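Local coordinates for In2-1 family protein, glutathione transferase lambda3 (Populus trichocarpa, PDB 4PQI), which binds glutathione and, as a plant Lambda-class glutathione transferase with a GST fold, probably acts as a monomeric thiol transferase on glutathione-linked substrates, at residues 129-134 with 179-184; 44-49 with 183-188; 76-81 with 91-96. One frame throughout, in Å; residues are numbered along the deposited sequence.

Contact 1 (129-134 with 179-184)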
loop_
_atom_site.group_PDB
_atom_site.type_symbol
_atom_site.label_atom_id
_atom_site.label_comp_id
_atom_site.label_asym_id
_atom_site.label_seq_id
_atom_site.Cartn_x
_atom_site.Cartn_y
_atom_site.Cartn_z
ATOM N N SER A 129 2.646 -13.905 -0.172
ATOM C CA SER A 129 3.195 -14.596 -1.328
ATOM C C SER A 129 2.349 -14.363 -2.581
ATOM O O SER A 129 2.883 -14.271 -3.684
ATOM C CB SER A 129 3.308 -16.091 -1.044
ATOM O OG SER A 129 4.337 -16.340 -0.098
ATOM N N TYR A 130 1.038 -14.254 -2.402
ATOM C CA TYR A 130 0.137 -14.081 -3.535
ATOM C C TYR A 130 0.090 -12.637 -4.079
ATOM O O TYR A 130 -0.461 -12.401 -5.146
ATOM C CB TYR A 130 -1.267 -14.595 -3.178
ATOM C CG TYR A 130 -2.295 -14.467 -4.281
ATOM C CD1 TYR A 130 -3.309 -13.516 -4.196
ATOM C CD2 TYR A 130 -2.250 -15.279 -5.409
ATOM C CE1 TYR A 130 -4.254 -13.378 -5.193
ATOM C CE2 TYR A 130 -3.207 -15.152 -6.419
ATOM C CZ TYR A 130 -4.197 -14.191 -6.301
ATOM O OH TYR A 130 -5.146 -14.026 -7.281
ATOM N N THR A 131 0.707 -11.677 -3.390
ATOM C CA THR A 131 0.556 -10.268 -3.798
ATOM C C THR A 131 1.011 -9.949 -5.236
ATOM O O THR A 131 0.306 -9.271 -5.981
ATOM C CB THR A 131 1.242 -9.282 -2.828
ATOM O OG1 THR A 131 2.643 -9.548 -2.771
ATOM C CG2 THR A 131 0.634 -9.377 -1.437
ATOM N N ASP A 132 2.182 -10.425 -5.622
ATOM C CA ASP A 132 2.680 -10.148 -6.972
ATOM C C ASP A 132 1.926 -10.970 -8.028
ATOM O O ASP A 132 1.762 -10.512 -9.161
ATOM C CB ASP A 132 4.214 -10.317 -7.074
ATOM C CG ASP A 132 4.687 -11.706 -6.669
ATOM O OD1 ASP A 132 3.987 -12.373 -5.877
ATOM O OD2 ASP A 132 5.769 -12.130 -7.136
ATOM N N LYS A 133 1.447 -12.164 -7.663
ATOM C CA LYS A 133 0.577 -12.908 -8.582
ATOM C C LYS A 133 -0.780 -12.213 -8.799
ATOM O O LYS A 133 -1.294 -12.187 -9.924
ATOM C CB LYS A 133 0.373 -14.363 -8.159
ATOM C CG LYS A 133 -0.538 -15.133 -9.126
ATOM C CD LYS A 133 -0.537 -16.635 -8.883
ATOM C CE LYS A 133 -1.396 -17.367 -9.912
ATOM N NZ LYS A 133 -0.833 -17.279 -11.292
ATOM N N PHE A 134 -1.357 -11.662 -7.731
ATOM C CA PHE A 134 -2.559 -10.833 -7.857
ATOM C C PHE A 134 -2.330 -9.658 -8.822
ATOM O O PHE A 134 -3.106 -9.444 -9.762
ATOM C CB PHE A 134 -3.032 -10.314 -6.488
ATOM C CG PHE A 134 -4.224 -9.378 -6.573
ATOM C CD1 PHE A 134 -5.505 -9.882 -6.680
ATOM C CD2 PHE A 134 -4.050 -8.003 -6.576
ATOM C CE1 PHE A 134 -6.593 -9.041 -6.794
ATOM C CE2 PHE A 134 -5.133 -7.160 -6.677
ATOM C CZ PHE A 134 -6.409 -7.680 -6.788
ATOM N N ASP A 179 -4.130 -6.632 4.841
ATOM C CA ASP A 179 -5.043 -5.608 4.337
ATOM C C ASP A 179 -4.271 -4.451 3.701
ATOM O O ASP A 179 -4.580 -4.022 2.598
ATOM C CB ASP A 179 -5.944 -5.088 5.463
ATOM C CG ASP A 179 -6.629 -6.220 6.215
ATOM O OD1 ASP A 179 -7.435 -6.935 5.581
ATOM O OD2 ASP A 179 -6.360 -6.398 7.428
ATOM N N ILE A 180 -3.252 -3.981 4.406
ATOM C CA ILE A 180 -2.426 -2.863 3.949
ATOM C C ILE A 180 -1.707 -3.175 2.635
ATOM O O ILE A 180 -1.591 -2.313 1.761
ATOM C CB ILE A 180 -1.409 -2.464 5.054
ATOM C CG1 ILE A 180 -2.178 -1.970 6.278
ATOM C CG2 ILE A 180 -0.368 -1.447 4.526
ATOM C CD1 ILE A 180 -1.358 -1.703 7.521
ATOM N N ALA A 181 -1.224 -4.407 2.498
ATOM C CA ALA A 181 -0.523 -4.829 1.285
ATOM C C ALA A 181 -1.421 -4.745 0.045
ATOM O O ALA A 181 -0.973 -4.321 -1.032
ATOM C CB ALA A 181 0.031 -6.261 1.454
ATOM N N TYR A 182 -2.690 -5.124 0.205
ATOM C CA TYR A 182 -3.619 -5.193 -0.925
ATOM C C TYR A 182 -4.381 -3.913 -1.277
ATOM O O TYR A 182 -4.634 -3.630 -2.462
ATOM C CB TYR A 182 -4.612 -6.343 -0.718
ATOM C CG TYR A 182 -3.987 -7.669 -1.049
ATOM C CD1 TYR A 182 -3.918 -8.103 -2.358
ATOM C CD2 TYR A 182 -3.423 -8.466 -0.058
ATOM C CE1 TYR A 182 -3.331 -9.301 -2.675
ATOM C CE2 TYR A 182 -2.826 -9.672 -0.369
ATOM C CZ TYR A 182 -2.786 -10.078 -1.683
ATOM O OH TYR A 182 -2.200 -11.269 -2.029
ATOM N N ILE A 183 -4.774 -3.163 -0.258
ATOM C CA ILE A 183 -5.670 -2.028 -0.479
ATOM C C ILE A 183 -5.200 -0.979 -1.506
ATOM O O ILE A 183 -6.026 -0.473 -2.256
ATOM C CB ILE A 183 -6.178 -1.365 0.862
ATOM C CG1 ILE A 183 -7.366 -0.435 0.601
ATOM C CG2 ILE A 183 -5.084 -0.554 1.549
ATOM C CD1 ILE A 183 -8.595 -1.104 0.026
ATOM N N PRO A 184 -3.884 -0.657 -1.571
ATOM C CA PRO A 184 -3.553 0.369 -2.574
ATOM C C PRO A 184 -3.848 -0.079 -4.003
ATOM O O PRO A 184 -4.177 0.741 -4.876
ATOM C CB PRO A 184 -2.037 0.556 -2.402
ATOM C CG PRO A 184 -1.753 0.096 -1.007
ATOM C CD PRO A 184 -2.690 -1.061 -0.806
#
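The ring of Y182 turns its edge to one face of F134, a T-shaped pair with centroids 5.7 Å apart and planes at 79°; F134 CB sits at the Y182 edge itself, in the plane of the ring. Y130 meets the same tyrosine differently: Y182 OH lies at the Y130 edge, 3.3 Å from its CD1, while one face of Y130 is covered by the backbone N of F134 in its own helix. T131 approaches obliquely, its CG2 methyl 3.5 Å from Y182 CZ. That methyl stands anti to the carbonyl carbon, which sends OG1 (chi1 61°) off to bond F128 O. No hydrogen bond links the two segments, but the Y182 hydroxyl bonds L127 O, about one turn before Y130 on helix 118-139. Were Y182 replaced by an alanine, L127 O would probably lose this partner and a gap would open against the F134 face and beside the T131 methyl. Beyond this pair, A153 and L157 of helix 151-160 touch F134. Helices 118-139 and 177-197 run nearly parallel here, 7° between short axes 10.5 Å apart, as neighbours in the all-helical C-terminal domain of the GST fold.

Contact 2 (44-49 with 183-188); sequences AQRVWI and IPFVER
Q45 OE1 is gripped by both terminal nitrogens of R188: NH1 gives a sound bond of 2.7 Å, NH2 a weak one of 3.2 Å to the same oxygen. The NH1 bond lies in the carbonyl plane of Q45. The other end of the amide is used as well, since Q45 NE2 donates to the syn lone pair of E187 OE1 over 3.1 Å and also bonds T224 OG1. Q45 reaches these groups because CG is anti to the backbone N (chi1 -171°) and the chain stays extended beyond it. R188 NH1 also donates to P184 O at 2.8 Å, while NH2 bonds T40 O, so the guanidinium is fixed from several directions; Y221 and T226 hold the E187 carboxylate. This buried polar cluster lies at the interface typical of the GST fold, where helix 42-54 of the thioredoxin-like N-terminal domain meets helix 177-197 of the helical C-terminal domain; the axes of 44-49 and 183-188 cross at 121°. Apolar contacts flank it. P184 CG packs on R46 CG at 3.9 Å, and the I49 CD1 methyl reaches I183 CG2, also 3.9 Å away. R46 lays one face of its guanidinium over F185 CE2, which is 3.5 Å from NH2; the planes stand 63° apart, so the two groups are not stacked. R46 NE bonds A181 O and NH1 bonds S97 OG, which fixes the group across F185.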
loop_
_atom_site.group_PDB
_atom_site.type_symbol
_atom_site.label_atom_id
_atom_site.label_comp_id
_atom_site.label_asym_id
_atom_site.label_seq_id
_atom_site.Cartn_x
_atom_site.Cartn_y
_atom_site.Cartn_z
ATOM N N ALA A 44 4.689 2.335 -2.259
ATOM C CA ALA A 44 5.004 3.259 -1.174
ATOM C C ALA A 44 3.796 3.499 -0.257
ATOM O O ALA A 44 3.944 3.644 0.957
ATOM C CB ALA A 44 5.511 4.582 -1.743
ATOM N N GLN A 45 2.599 3.543 -0.838
ATOM C CA GLN A 45 1.406 3.748 -0.033
ATOM C C GLN A 45 1.287 2.703 1.068
ATOM O O GLN A 45 0.883 3.036 2.177
ATOM C CB GLN A 45 0.147 3.742 -0.892
ATOM C CG GLN A 45 -1.099 4.159 -0.125
ATOM C CD GLN A 45 -2.322 4.173 -0.997
ATOM O OE1 GLN A 45 -2.266 3.763 -2.162
ATOM N NE2 GLN A 45 -3.435 4.674 -0.459
ATOM N N ARG A 46 1.649 1.456 0.763
ATOM C CA ARG A 46 1.697 0.406 1.782
ATOM C C ARG A 46 2.463 0.887 3.011
ATOM O O ARG A 46 1.984 0.785 4.126
ATOM C CB ARG A 46 2.362 -0.852 1.241
ATOM C CG ARG A 46 1.544 -1.666 0.256
ATOM C CD ARG A 46 2.452 -2.654 -0.470
ATOM N NE ARG A 46 1.715 -3.659 -1.247
ATOM C CZ ARG A 46 2.289 -4.541 -2.064
ATOM N NH1 ARG A 46 3.610 -4.530 -2.242
ATOM N NH2 ARG A 46 1.548 -5.421 -2.724
ATOM N N VAL A 47 3.660 1.426 2.804
ATOM C CA VAL A 47 4.487 1.803 3.941
ATOM C C VAL A 47 3.904 3.035 4.619
ATOM O O VAL A 47 3.907 3.148 5.858
ATOM C CB VAL A 47 5.941 2.058 3.519
ATOM C CG1 VAL A 47 6.812 2.243 4.747
ATOM C CG2 VAL A 47 6.450 0.895 2.666
ATOM N N TRP A 48 3.374 3.944 3.808
ATOM C CA TRP A 48 2.721 5.149 4.312
ATOM C C TRP A 48 1.590 4.846 5.315
ATOM O O TRP A 48 1.553 5.406 6.407
ATOM C CB TRP A 48 2.198 5.947 3.124
ATOM C CG TRP A 48 1.736 7.333 3.429
ATOM C CD1 TRP A 48 1.721 7.963 4.646
ATOM C CD2 TRP A 48 1.206 8.270 2.487
ATOM N NE1 TRP A 48 1.218 9.231 4.511
ATOM C CE2 TRP A 48 0.896 9.444 3.196
ATOM C CE3 TRP A 48 0.962 8.226 1.110
ATOM C CZ2 TRP A 48 0.355 10.570 2.571
ATOM C CZ3 TRP A 48 0.433 9.339 0.496
ATOM C CH2 TRP A 48 0.128 10.492 1.222
ATOM N N ILE A 49 0.671 3.963 4.930
ATOM C CA ILE A 49 -0.422 3.556 5.800
ATOM C C ILE A 49 0.095 2.930 7.097
ATOM O O ILE A 49 -0.421 3.224 8.179
ATOM C CB ILE A 49 -1.332 2.522 5.097
ATOM C CG1 ILE A 49 -1.846 3.091 3.770
ATOM C CG2 ILE A 49 -2.479 2.087 6.024
ATOM C CD1 ILE A 49 -2.377 2.012 2.802
ATOM N N ILE A 183 -4.774 -3.163 -0.258
ATOM C CA ILE A 183 -5.670 -2.028 -0.479
ATOM C C ILE A 183 -5.200 -0.979 -1.506
ATOM O O ILE A 183 -6.026 -0.473 -2.256
ATOM C CB ILE A 183 -6.178 -1.365 0.862
ATOM C CG1 ILE A 183 -7.366 -0.435 0.601
ATOM C CG2 ILE A 183 -5.084 -0.554 1.549
ATOM C CD1 ILE A 183 -8.595 -1.104 0.026
ATOM N N PRO A 184 -3.884 -0.657 -1.571
ATOM C CA PRO A 184 -3.553 0.369 -2.574
ATOM C C PRO A 184 -3.848 -0.079 -4.003
ATOM O O PRO A 184 -4.177 0.741 -4.876
ATOM C CB PRO A 184 -2.037 0.556 -2.402
ATOM C CG PRO A 184 -1.753 0.096 -1.007
ATOM C CD PRO A 184 -2.690 -1.061 -0.806
ATOM N N PHE A 185 -3.746 -1.379 -4.241
ATOM C CA PHE A 185 -3.933 -1.903 -5.588
ATOM C C PHE A 185 -5.418 -2.118 -5.877
ATOM O O PHE A 185 -5.912 -1.771 -6.963
ATOM C CB PHE A 185 -3.070 -3.156 -5.798
ATOM C CG PHE A 185 -1.592 -2.857 -5.778
ATOM C CD1 PHE A 185 -0.947 -2.406 -6.928
ATOM C CD2 PHE A 185 -0.862 -2.962 -4.598
ATOM C CE1 PHE A 185 0.417 -2.088 -6.902
ATOM C CE2 PHE A 185 0.495 -2.647 -4.566
ATOM C CZ PHE A 185 1.136 -2.215 -5.719
ATOM N N VAL A 186 -6.143 -2.633 -4.885
ATOM C CA VAL A 186 -7.584 -2.786 -5.019
ATOM C C VAL A 186 -8.243 -1.419 -5.206
ATOM O O VAL A 186 -9.117 -1.272 -6.057
ATOM C CB VAL A 186 -8.205 -3.548 -3.820
ATOM C CG1 VAL A 186 -9.760 -3.487 -3.881
ATOM C CG2 VAL A 186 -7.716 -4.989 -3.791
ATOM N N GLU A 187 -7.800 -0.427 -4.428
ATOM C CA GLU A 187 -8.243 0.970 -4.563
ATOM C C GLU A 187 -8.169 1.452 -6.016
ATOM O O GLU A 187 -9.164 1.919 -6.592
ATOM C CB GLU A 187 -7.388 1.884 -3.657
ATOM C CG GLU A 187 -7.484 3.400 -3.936
ATOM C CD GLU A 187 -6.451 4.252 -3.151
ATOM O OE1 GLU A 187 -5.852 3.763 -2.154
ATOM O OE2 GLU A 187 -6.248 5.429 -3.540
ATOM N N ARG A 188 -6.989 1.333 -6.612
ATOM C CA ARG A 188 -6.769 1.832 -7.965
ATOM C C ARG A 188 -7.484 0.974 -9.008
ATOM O O ARG A 188 -8.089 1.495 -9.933
ATOM C CB ARG A 188 -5.272 1.910 -8.262
ATOM C CG ARG A 188 -4.568 2.956 -7.433
ATOM C CD ARG A 188 -3.067 2.730 -7.407
ATOM N NE ARG A 188 -2.373 3.847 -6.775
ATOM C CZ ARG A 188 -2.382 4.078 -5.466
ATOM N NH1 ARG A 188 -3.057 3.269 -4.656
ATOM N NH2 ARG A 188 -1.724 5.117 -4.968
#

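Contact 3 (76-81 with 91-96). With GSH (glutathione), chain B.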
loop_
_atom_site.group_PDB
_atom_site.type_symbol
_atom_site.label_atom_id
_atom_site.label_comp_id
_atom_site.label_asym_id
_atom_site.label_seq_id
_atom_site.Cartn_x
_atom_site.Cartn_y
_atom_site.Cartn_z
ATOM N N GLU A 76 21.954 8.112 -7.343
ATOM C CA GLU A 76 23.396 8.258 -7.199
ATOM C C GLU A 76 23.867 8.183 -5.747
ATOM O O GLU A 76 24.897 7.609 -5.471
ATOM C CB GLU A 76 23.887 9.557 -7.851
ATOM C CG GLU A 76 23.760 9.578 -9.372
ATOM C CD GLU A 76 24.230 10.901 -9.999
ATOM O OE1 GLU A 76 24.914 11.693 -9.304
ATOM O OE2 GLU A 76 23.912 11.146 -11.186
ATOM N N LYS A 77 23.105 8.749 -4.819
ATOM C CA LYS A 77 23.600 8.926 -3.458
ATOM C C LYS A 77 22.777 8.236 -2.373
ATOM O O LYS A 77 23.269 8.051 -1.257
ATOM C CB LYS A 77 23.734 10.419 -3.133
ATOM C CG LYS A 77 24.883 11.076 -3.873
ATOM C CD LYS A 77 24.864 12.581 -3.689
ATOM C CE LYS A 77 25.937 13.265 -4.536
ATOM N NZ LYS A 77 25.741 14.754 -4.562
ATOM N N VAL A 78 21.541 7.851 -2.687
ATOM C CA VAL A 78 20.677 7.279 -1.656
ATOM C C VAL A 78 20.400 5.802 -1.913
ATOM O O VAL A 78 20.696 4.935 -1.062
ATOM C CB VAL A 78 19.347 8.074 -1.504
ATOM C CG1 VAL A 78 18.435 7.455 -0.443
ATOM C CG2 VAL A 78 19.643 9.559 -1.156
ATOM N N TYR A 79 19.867 5.503 -3.093
ATOM C CA TYR A 79 19.308 4.178 -3.331
ATOM C C TYR A 79 19.465 3.762 -4.787
ATOM O O TYR A 79 18.630 4.096 -5.622
ATOM C CB TYR A 79 17.833 4.180 -2.926
ATOM C CG TYR A 79 17.178 2.820 -2.956
ATOM C CD1 TYR A 79 17.630 1.776 -2.137
ATOM C CD2 TYR A 79 16.098 2.572 -3.802
ATOM C CE1 TYR A 79 17.011 0.521 -2.165
ATOM C CE2 TYR A 79 15.491 1.338 -3.835
ATOM C CZ TYR A 79 15.954 0.312 -3.011
ATOM O OH TYR A 79 15.327 -0.913 -3.064
ATOM N N PRO A 80 20.543 3.029 -5.088
ATOM C CA PRO A 80 20.893 2.616 -6.457
ATOM C C PRO A 80 19.792 1.880 -7.247
ATOM O O PRO A 80 19.678 2.142 -8.428
ATOM C CB PRO A 80 22.145 1.751 -6.250
ATOM C CG PRO A 80 22.774 2.351 -5.039
ATOM C CD PRO A 80 21.605 2.678 -4.128
ATOM N N PRO A 81 18.984 1.011 -6.613
ATOM C CA PRO A 81 17.889 0.431 -7.406
ATOM C C PRO A 81 16.941 1.478 -8.016
ATOM O O PRO A 81 16.211 1.173 -8.965
ATOM C CB PRO A 81 17.150 -0.441 -6.385
ATOM C CG PRO A 81 18.242 -0.853 -5.417
ATOM C CD PRO A 81 19.067 0.401 -5.269
ATOM N N GLY A 91 21.484 3.599 9.710
ATOM C CA GLY A 91 22.666 3.666 8.872
ATOM C C GLY A 91 22.584 2.850 7.592
ATOM O O GLY A 91 23.598 2.552 6.990
ATOM N N LYS A 92 21.381 2.492 7.177
ATOM C CA LYS A 92 21.187 1.867 5.869
ATOM C C LYS A 92 19.905 2.325 5.208
ATOM O O LYS A 92 19.017 2.862 5.865
ATOM C CB LYS A 92 21.226 0.336 5.947
ATOM C CG LYS A 92 20.375 -0.279 7.030
ATOM C CD LYS A 92 20.528 -1.791 7.040
ATOM C CE LYS A 92 20.123 -2.381 8.391
ATOM N NZ LYS A 92 20.934 -1.814 9.511
ATOM N N ILE A 93 19.831 2.110 3.896
ATOM C CA ILE A 93 18.636 2.355 3.117
ATOM C C ILE A 93 18.050 1.008 2.698
ATOM O O ILE A 93 18.694 0.254 1.977
ATOM C CB ILE A 93 18.970 3.164 1.841
ATOM C CG1 ILE A 93 19.791 4.410 2.183
ATOM C CG2 ILE A 93 17.707 3.550 1.106
ATOM C CD1 ILE A 93 19.002 5.485 2.904
ATOM N N THR A 94 16.834 0.706 3.149
ATOM C CA THR A 94 16.193 -0.579 2.848
ATOM C C THR A 94 15.011 -0.379 1.905
ATOM O O THR A 94 14.216 0.539 2.108
ATOM C CB THR A 94 15.703 -1.257 4.149
ATOM O OG1 THR A 94 16.800 -1.351 5.058
ATOM C CG2 THR A 94 15.116 -2.649 3.870
ATOM N N GLY A 95 14.886 -1.243 0.892
ATOM C CA GLY A 95 13.804 -1.138 -0.077
ATOM C C GLY A 95 12.836 -2.299 0.055
ATOM O O GLY A 95 12.939 -3.064 1.012
ATOM N N GLU A 96 11.927 -2.427 -0.915
ATOM C CA GLU A 96 10.893 -3.479 -0.961
ATOM C C GLU A 96 9.758 -3.226 0.029
ATOM O O GLU A 96 9.902 -3.455 1.235
ATOM C CB GLU A 96 11.455 -4.910 -0.794
ATOM C CG GLU A 96 12.343 -5.385 -1.955
ATOM C CD GLU A 96 11.608 -5.418 -3.295
ATOM O OE1 GLU A 96 12.282 -5.528 -4.345
ATOM O OE2 GLU A 96 10.364 -5.333 -3.305
HETATM N N1 GSH B . 8.872 -4.282 -5.685
HETATM C CA1 GSH B . 9.004 -2.881 -5.311
HETATM C C1 GSH B . 8.358 -2.642 -3.969
HETATM O O11 GSH B . 8.833 -1.833 -3.141
HETATM O O12 GSH B . 7.336 -3.274 -3.647
HETATM C CB1 GSH B . 8.375 -2.013 -6.398
HETATM C CG1 GSH B . 8.356 -0.530 -6.045
HETATM C CD1 GSH B . 8.101 0.260 -7.312
HETATM O OE1 GSH B . 8.082 -0.393 -8.552
HETATM N N2 GSH B . 7.882 1.569 -7.244
HETATM C CA2 GSH B . 7.673 2.303 -8.483
HETATM C C2 GSH B . 8.921 3.027 -8.902
HETATM O O2 GSH B . 9.806 3.539 -7.941
HETATM C CB2 GSH B . 6.533 3.303 -8.317
HETATM S SG2 GSH B . 4.916 2.540 -8.580
HETATM N N3 GSH B . 9.137 3.174 -10.199
HETATM C CA3 GSH B . 10.024 4.215 -10.683
HETATM C C3 GSH B . 11.152 3.601 -11.472
HETATM O O31 GSH B . 12.068 4.322 -11.943
HETATM O O32 GSH B . 11.179 2.359 -11.657
#
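Y79 and V78 close over I93 in the tight half of this contact, whereas the far half thins out toward the bound glutathione and E96, which is exposed and barely covered by 76-81. The I93 branches divide the work. CG2 touches Y79 CD1 at 3.7 Å; CD1, at the end of the other branch, meets V78 CG1 at 3.9 Å, the two side chains crossing at about a right angle. Between them I93 CG1 comes to 3.4 Å from V78 O, so backbone as well as side chain lies against the isoleucine. No hydrogen bond crosses between the segments. Y79, its CG anti to the backbone N (chi1 -173°), runs along the strand from I93 toward G95, and its hydroxyl oxygen ends 3.4 Å from G95 CA. A CB on G95 would fall about 1.8 Å from Y79 OH, a clash, which fits a glycine here. P81 CD lies over the centre of one face of the Y79 ring. In the thioredoxin-like N-terminal domain, this packing sets V78 and Y79 against edge strand 92-95, which pairs with strand 86-89; S86 of that strand touches both Y79 and I93. Farther along, the two segments separate: Y79 OH is 4.3 Å from E96 N, and the E96 side chain turns to the ligand instead. E96 occupies the N-cap position of helix 97-107, and its chain bends at chi2 (-61°) to bring OE2 within 3.0 Å of glutathione N1, the gamma-glutamyl amino nitrogen, which donates a hydrogen bond to it. S97 OG also bonds the ligand, and such a pair at the helix start, holding the gamma-glutamyl end, is usual in GSTs.

How the contacts relate
Contacts 1 and 2 both use helix 177-197: their segments overlap at I183 and P184, which touch across contact 2 but not across contact 1, and their centres lie about 9 Å apart. R46 joins them directly, since its NE is 2.8 Å from A181 O, a probable hydrogen bond, while its NH2 packs on T131 CB. Contact 3 stands apart in the N-terminal domain, nested in the loop that contact 2 closes, with nearest atoms about 6 Å apart; it comes before contact 1 in the chain, nearest atoms about 9 Å apart. Glutathione lies near all three: E96 of contact 3 bonds it, the R46 side chain is about 4 Å from it, and the T131 side chain about 8 Å.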